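PDB 6Y1W: putative tryptophan halogenase from Xanthomonas campestris pv. campestris, which probably binds FAD and, as a flavin-dependent halogenase, probably uses the reduced flavin to install halogen atoms on an aromatic substrate. Local coordinates for residues 247-252 against 316-321; 271-276 against 342-347. All blocks are in the same frame, centred on the assembly; numbering follows the deposited sequence.

Contact 1 of 2, residues 247-252 against 316-321; sequences DSALAV and RALRFT. With BUD ((2S,3S)-butane-2,3-diol), chain K.
Ala249 and Leu318 face each other as a hydrogen-bonded pair of two antiparallel strands, and the ladder built around them illustrates how an edge strand is held. Leu318 N gives a 2.8 Å bond to Ala249 O, and Ala249 N returns one to Leu318 O. Ala251 and Arg316 repeat the exchange at the next hydrogen-bonded pair, beyond the non-hydrogen-bonded pair Leu250-Ala317. At the other end Phe320 N donates to Asp247 O at 3.0 Å. That oxygen also takes a weak bond from Arg319 NE, bent to 130° at the hydrogen.

Charge and polar contacts gather around Arg319. Its chain, bent at chi2 and chi3 (-59° and -70°), lies beside Asp247 and points the same way; Asp247 OD2 and Arg319 NH1 form a long salt bridge of 3.7 Å in which no N-H is aimed at the carboxylate. The carboxylate has other partners: Ser248 OG donates to OD1, and Ser291 OG bonds OD2.

Apolar packing occupies both faces of the ladder. On one, the Phe320 ring lies with a face over the Asp247-Ser248 peptide, while Ala249 CB meets the ring edge in its plane, 3.7 Å from CE2. Leu318 CD1 reaches the same methyl. On the other, Leu250 CD2 lies 3.9 Å from Ala317 CB.

Arg316 leaves the ladder toward a bound butanediol, its NH1 bonded to Thr314 O. Strand 316-319 is outermost in its mixed sheet within this chain, next to 248-254. Beyond that lies strand 283-289, where Asp247 and Ser248 both face Tyr289 in a classic beta bulge. Helix 296-306 packs on the face carrying Leu250 and Ala317, and Phe320, on the other face, meets Phe342.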
loop_
_atom_site.group_PDB
_atom_site.type_symbol
_atom_site.label_atom_id
_atom_site.label_comp_id
_atom_site.label_asym_id
_atom_site.label_seq_id
_atom_site.Cartn_x
_atom_site.Cartn_y
_atom_site.Cartn_z
ATOM N N ASP A 247 5.109 7.424 31.003
ATOM C CA ASP A 247 6.277 8.289 30.859
ATOM C C ASP A 247 7.452 7.766 31.669
ATOM O O ASP A 247 8.501 8.431 31.695
ATOM C CB ASP A 247 5.938 9.721 31.293
ATOM C CG ASP A 247 5.553 9.820 32.772
ATOM O OD1 ASP A 247 5.621 8.827 33.522
ATOM O OD2 ASP A 247 5.141 10.918 33.205
ATOM N N SER A 248 7.348 6.564 32.247
ATOM C CA SER A 248 8.361 6.054 33.153
ATOM C C SER A 248 8.471 4.539 32.980
ATOM O O SER A 248 7.495 3.875 32.629
ATOM C CB SER A 248 7.987 6.347 34.606
ATOM O OG SER A 248 7.800 7.748 34.831
ATOM N N ALA A 249 9.652 4.001 33.280
ATOM C CA ALA A 249 9.758 2.553 33.354
ATOM C C ALA A 249 10.804 2.172 34.394
ATOM O O ALA A 249 11.721 2.945 34.711
ATOM C CB ALA A 249 10.138 1.932 32.012
ATOM N N LEU A 250 10.666 0.954 34.912
ATOM C CA LEU A 250 11.709 0.318 35.712
ATOM C C LEU A 250 12.012 -1.017 35.050
ATOM O O LEU A 250 11.073 -1.761 34.753
ATOM C CB LEU A 250 11.231 0.031 37.145
ATOM C CG LEU A 250 11.245 1.175 38.140
ATOM C CD1 LEU A 250 10.379 0.818 39.363
ATOM C CD2 LEU A 250 12.699 1.502 38.534
ATOM N N ALA A 251 13.297 -1.344 34.853
ATOM C CA ALA A 251 13.638 -2.563 34.123
ATOM C C ALA A 251 14.593 -3.418 34.947
ATOM O O ALA A 251 15.442 -2.891 35.671
ATOM C CB ALA A 251 14.265 -2.240 32.757
ATOM N N VAL A 252 14.453 -4.737 34.842
ATOM C CA VAL A 252 15.303 -5.645 35.631
ATOM C C VAL A 252 15.368 -6.991 34.923
ATOM O O VAL A 252 14.360 -7.484 34.405
ATOM C CB VAL A 252 14.766 -5.809 37.070
ATOM C CG1 VAL A 252 13.391 -6.530 37.068
ATOM C CG2 VAL A 252 15.792 -6.585 37.952
ATOM N N ARG A 316 16.716 -0.554 36.906
ATOM C CA ARG A 316 17.115 0.702 36.298
ATOM C C ARG A 316 15.871 1.508 35.977
ATOM O O ARG A 316 14.924 0.969 35.398
ATOM C CB ARG A 316 17.911 0.458 35.015
ATOM C CG ARG A 316 19.405 0.257 35.237
ATOM C CD ARG A 316 19.857 0.996 36.485
ATOM N NE ARG A 316 21.308 1.053 36.642
ATOM C CZ ARG A 316 22.097 0.023 36.948
ATOM N NH1 ARG A 316 21.607 -1.209 37.145
ATOM N NH2 ARG A 316 23.398 0.239 37.067
ATOM N N ALA A 317 15.891 2.793 36.323
ATOM C CA ALA A 317 14.767 3.691 36.070
ATOM C C ALA A 317 14.965 4.461 34.775
ATOM O O ALA A 317 16.068 4.922 34.468
ATOM C CB ALA A 317 14.594 4.671 37.231
ATOM N N LEU A 318 13.893 4.583 34.004
ATOM C CA LEU A 318 13.931 5.202 32.688
ATOM C C LEU A 318 12.786 6.200 32.594
ATOM O O LEU A 318 11.738 6.002 33.222
ATOM C CB LEU A 318 13.764 4.158 31.584
ATOM C CG LEU A 318 14.406 2.791 31.865
ATOM C CD1 LEU A 318 13.987 1.717 30.850
ATOM C CD2 LEU A 318 15.913 2.953 31.893
ATOM N N ARG A 319 12.999 7.270 31.824
ATOM C CA ARG A 319 11.961 8.251 31.525
ATOM C C ARG A 319 11.816 8.399 30.014
ATOM O O ARG A 319 12.773 8.225 29.254
ATOM C CB ARG A 319 12.252 9.650 32.129
ATOM C CG ARG A 319 12.045 9.732 33.650
ATOM C CD ARG A 319 10.604 9.379 34.029
ATOM N NE ARG A 319 9.639 10.401 33.604
ATOM C CZ ARG A 319 9.322 11.477 34.328
ATOM N NH1 ARG A 319 8.448 12.370 33.865
ATOM N NH2 ARG A 319 9.902 11.675 35.509
ATOM N N PHE A 320 10.613 8.753 29.575
ATOM C CA PHE A 320 10.379 8.929 28.144
ATOM C C PHE A 320 9.051 9.652 27.990
ATOM O O PHE A 320 8.325 9.853 28.964
ATOM C CB PHE A 320 10.355 7.588 27.410
ATOM C CG PHE A 320 9.535 6.547 28.102
ATOM C CD1 PHE A 320 8.160 6.603 28.060
ATOM C CD2 PHE A 320 10.154 5.512 28.807
ATOM C CE1 PHE A 320 7.399 5.610 28.695
ATOM C CE2 PHE A 320 9.421 4.558 29.449
ATOM C CZ PHE A 320 8.031 4.615 29.402
ATOM N N THR A 321 8.730 10.038 26.757
ATOM C CA THR A 321 7.430 10.653 26.493
ATOM C C THR A 321 7.047 10.342 25.052
ATOM O O THR A 321 7.925 10.355 24.175
ATOM C CB THR A 321 7.429 12.183 26.760
ATOM O OG1 THR A 321 6.092 12.705 26.720
ATOM C CG2 THR A 321 8.327 12.928 25.783
HETATM C C1 BUD K . 25.562 -5.344 35.471
HETATM O O1 BUD K . 24.785 -6.828 37.223
HETATM C C2 BUD K . 24.828 -5.476 36.800
HETATM O O2 BUD K . 23.000 -4.451 38.044
HETATM C C3 BUD K . 23.431 -4.855 36.788
HETATM C C4 BUD K . 23.291 -3.638 35.918
#

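Contact 2 of 2, residues 271-276 against 342-347; sequences AGWMWR and FLEPIE. With BUD ((2S,3S)-butane-2,3-diol), chain I.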
loop_
_atom_site.group_PDB
_atom_site.type_symbol
_atom_site.label_atom_id
_atom_site.label_comp_id
_atom_site.label_asym_id
_atom_site.label_seq_id
_atom_site.Cartn_x
_atom_site.Cartn_y
_atom_site.Cartn_z
ATOM N N ALA A 271 -2.060 1.036 36.572
ATOM C CA ALA A 271 -1.702 2.323 35.971
ATOM C C ALA A 271 -0.502 2.149 35.036
ATOM O O ALA A 271 0.334 3.055 34.861
ATOM C CB ALA A 271 -1.405 3.382 37.040
ATOM N N GLY A 272 -0.465 1.003 34.365
ATOM C CA GLY A 272 0.629 0.707 33.454
ATOM C C GLY A 272 0.606 -0.768 33.117
ATOM O O GLY A 272 -0.414 -1.432 33.280
ATOM N N TRP A 273 1.755 -1.264 32.653
ATOM C CA TRP A 273 1.817 -2.647 32.230
ATOM C C TRP A 273 3.253 -3.134 32.332
ATOM O O TRP A 273 4.189 -2.339 32.407
ATOM C CB TRP A 273 1.272 -2.808 30.803
ATOM C CG TRP A 273 2.106 -2.141 29.739
ATOM C CD1 TRP A 273 2.031 -0.847 29.358
ATOM C CD2 TRP A 273 3.110 -2.751 28.921
ATOM N NE1 TRP A 273 2.971 -0.573 28.372
ATOM C CE2 TRP A 273 3.629 -1.742 28.079
ATOM C CE3 TRP A 273 3.630 -4.049 28.823
ATOM C CZ2 TRP A 273 4.646 -1.995 27.147
ATOM C CZ3 TRP A 273 4.626 -4.300 27.904
ATOM C CH2 TRP A 273 5.128 -3.284 27.074
ATOM N N MET A 274 3.420 -4.470 32.313
ATOM C CA MET A 274 4.742 -5.063 32.515
ATOM C C MET A 274 5.112 -5.914 31.315
ATOM O O MET A 274 4.283 -6.669 30.812
ATOM C CB MET A 274 4.747 -5.947 33.768
ATOM C CG MET A 274 4.765 -5.147 35.085
ATOM S SD MET A 274 4.254 -6.284 36.419
ATOM C CE MET A 274 2.458 -6.371 36.299
ATOM N N TRP A 275 6.375 -5.831 30.876
ATOM C CA TRP A 275 6.850 -6.775 29.875
ATOM C C TRP A 275 7.646 -7.912 30.506
ATOM O O TRP A 275 8.290 -7.756 31.555
ATOM C CB TRP A 275 7.748 -6.104 28.818
ATOM C CG TRP A 275 9.162 -5.698 29.216
ATOM C CD1 TRP A 275 10.295 -6.509 29.268
ATOM C CD2 TRP A 275 9.612 -4.371 29.502
ATOM N NE1 TRP A 275 11.405 -5.746 29.600
ATOM C CE2 TRP A 275 11.003 -4.440 29.773
ATOM C CE3 TRP A 275 8.965 -3.127 29.592
ATOM C CZ2 TRP A 275 11.764 -3.312 30.070
ATOM C CZ3 TRP A 275 9.720 -2.013 29.913
ATOM C CH2 TRP A 275 11.102 -2.111 30.174
ATOM N N ARG A 276 7.630 -9.052 29.820
ATOM C CA ARG A 276 8.485 -10.196 30.158
ATOM C C ARG A 276 8.967 -10.783 28.848
ATOM O O ARG A 276 8.148 -11.112 27.987
ATOM C CB ARG A 276 7.699 -11.226 30.984
ATOM C CG ARG A 276 8.639 -12.257 31.612
ATOM C CD ARG A 276 7.955 -13.094 32.708
ATOM N NE ARG A 276 8.933 -14.027 33.310
ATOM C CZ ARG A 276 9.204 -15.240 32.833
ATOM N NH1 ARG A 276 8.573 -15.692 31.761
ATOM N NH2 ARG A 276 10.109 -16.029 33.444
ATOM N N PHE A 342 9.315 8.657 19.972
ATOM C CA PHE A 342 9.215 7.539 20.905
ATOM C C PHE A 342 7.775 7.068 21.044
ATOM O O PHE A 342 6.856 7.883 21.206
ATOM C CB PHE A 342 9.719 7.920 22.290
ATOM C CG PHE A 342 9.516 6.823 23.302
ATOM C CD1 PHE A 342 10.423 5.807 23.387
ATOM C CD2 PHE A 342 8.391 6.800 24.106
ATOM C CE1 PHE A 342 10.237 4.787 24.311
ATOM C CE2 PHE A 342 8.204 5.780 25.009
ATOM C CZ PHE A 342 9.156 4.784 25.101
ATOM N N LEU A 343 7.583 5.752 20.995
ATOM C CA LEU A 343 6.373 5.102 21.486
ATOM C C LEU A 343 6.783 3.976 22.416
ATOM O O LEU A 343 7.788 3.304 22.178
ATOM C CB LEU A 343 5.533 4.541 20.348
ATOM C CG LEU A 343 4.847 5.623 19.513
ATOM C CD1 LEU A 343 4.272 5.045 18.247
ATOM C CD2 LEU A 343 3.682 6.197 20.374
ATOM N N GLU A 344 5.989 3.750 23.468
ATOM C CA GLU A 344 6.297 2.672 24.405
ATOM C C GLU A 344 6.329 1.296 23.717
ATOM O O GLU A 344 5.729 1.100 22.651
ATOM C CB GLU A 344 5.247 2.672 25.515
ATOM C CG GLU A 344 3.894 2.168 25.041
ATOM C CD GLU A 344 2.790 2.583 25.995
ATOM O OE1 GLU A 344 2.563 1.865 27.012
ATOM O OE2 GLU A 344 2.202 3.659 25.761
ATOM N N PRO A 345 7.051 0.304 24.317
ATOM C CA PRO A 345 7.301 -0.965 23.593
ATOM C C PRO A 345 6.166 -1.964 23.634
ATOM O O PRO A 345 6.402 -3.186 23.593
ATOM C CB PRO A 345 8.547 -1.526 24.301
ATOM C CG PRO A 345 8.402 -1.038 25.711
ATOM C CD PRO A 345 7.859 0.400 25.544
ATOM N N ILE A 346 4.929 -1.461 23.671
ATOM C CA ILE A 346 3.773 -2.337 23.815
ATOM C C ILE A 346 3.576 -3.229 22.597
ATOM O O ILE A 346 3.035 -4.332 22.722
ATOM C CB ILE A 346 2.532 -1.479 24.100
ATOM C CG1 ILE A 346 1.319 -2.340 24.414
ATOM C CG2 ILE A 346 2.168 -0.604 22.876
ATOM C CD1 ILE A 346 0.105 -1.483 24.838
ATOM N N GLU A 347 4.016 -2.792 21.408
ATOM C CA GLU A 347 3.963 -3.609 20.202
ATOM C C GLU A 347 5.351 -3.782 19.583
ATOM O O GLU A 347 5.467 -4.048 18.388
ATOM C CB GLU A 347 2.994 -3.016 19.161
ATOM C CG GLU A 347 1.508 -3.253 19.506
ATOM C CD GLU A 347 1.046 -4.688 19.267
ATOM O OE1 GLU A 347 1.780 -5.479 18.617
ATOM O OE2 GLU A 347 -0.091 -5.054 19.758
HETATM C C1 BUD I . 2.134 1.296 40.641
HETATM O O1 BUD I . -0.053 0.415 40.619
HETATM C C2 BUD I . 0.893 1.045 39.809
HETATM O O2 BUD I . 0.133 -0.425 38.087
HETATM C C3 BUD I . 1.280 0.113 38.656
HETATM C C4 BUD I . 1.998 0.914 37.572
#
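Trp273 has CG between its backbone N and carbonyl carbon (chi1 66°), and Glu344 adopts the same first torsion (72°) before its chain runs on extended; together these turns bring the indole N-H to the carboxylate. The resulting bond, Trp273 NE1 to Glu344 OE1 at 2.8 Å, is fairly straight, with 152° at the hydrogen. The oxygen lies close to the ring plane and uses its anti lone pair, and indole and carboxylate are nearly coplanar, so the bond helps to fix the rotation of the ring. Tyr396 OH bonds the same OE1, giving this buried oxygen two polar partners.

Packing against the loop completes the fit. The six-membered ring of Trp273 meets the Ile346 backbone obliquely, with CZ2 3.5 Å from Ile346 CA, and its CZ2 is also 3.7 Å from Ile346 CB. Ile346 CG1 is set above one face, toward the rim. Pro345 CG lies 4.1 Å from Trp273 CZ2 and more loosely beside Trp275.

Just before the strand, Ala271 N donates to O2 of a bound butanediol. The loop carries Glu347, predicted to bind tryptophan and here hydrogen-bonded to His395 and His106; the side chain of Pro345 is about 9 Å from that of Lys89, the predicted catalytic lysine. The nearness of both predicted residues is consistent with this loop bordering the substrate site of a flavin-dependent halogenase.

In the fold
From the N terminus, the chain enters contact 1 at 247-252, passes through 271-276 of contact 2, returns to contact 1 at 316-321 and reaches contact 2 again at 342-347. The two loops therefore cross rather than nest. Contact 1 closes a loop holding strands 263-268, 272-278 and 283-289 with helix 296-306, placing strand 316-319 at the outer side of the sheet within this chain. Contact 2 closes a loop of 65 residues, joining inner strand 272-278 to the segment before helix 350-363. The two centres lie about 10 Å apart, and the contacts meet directly, Phe320 against Phe342 and Ala251 against Trp275, linking the sheet's edge to the predicted substrate site.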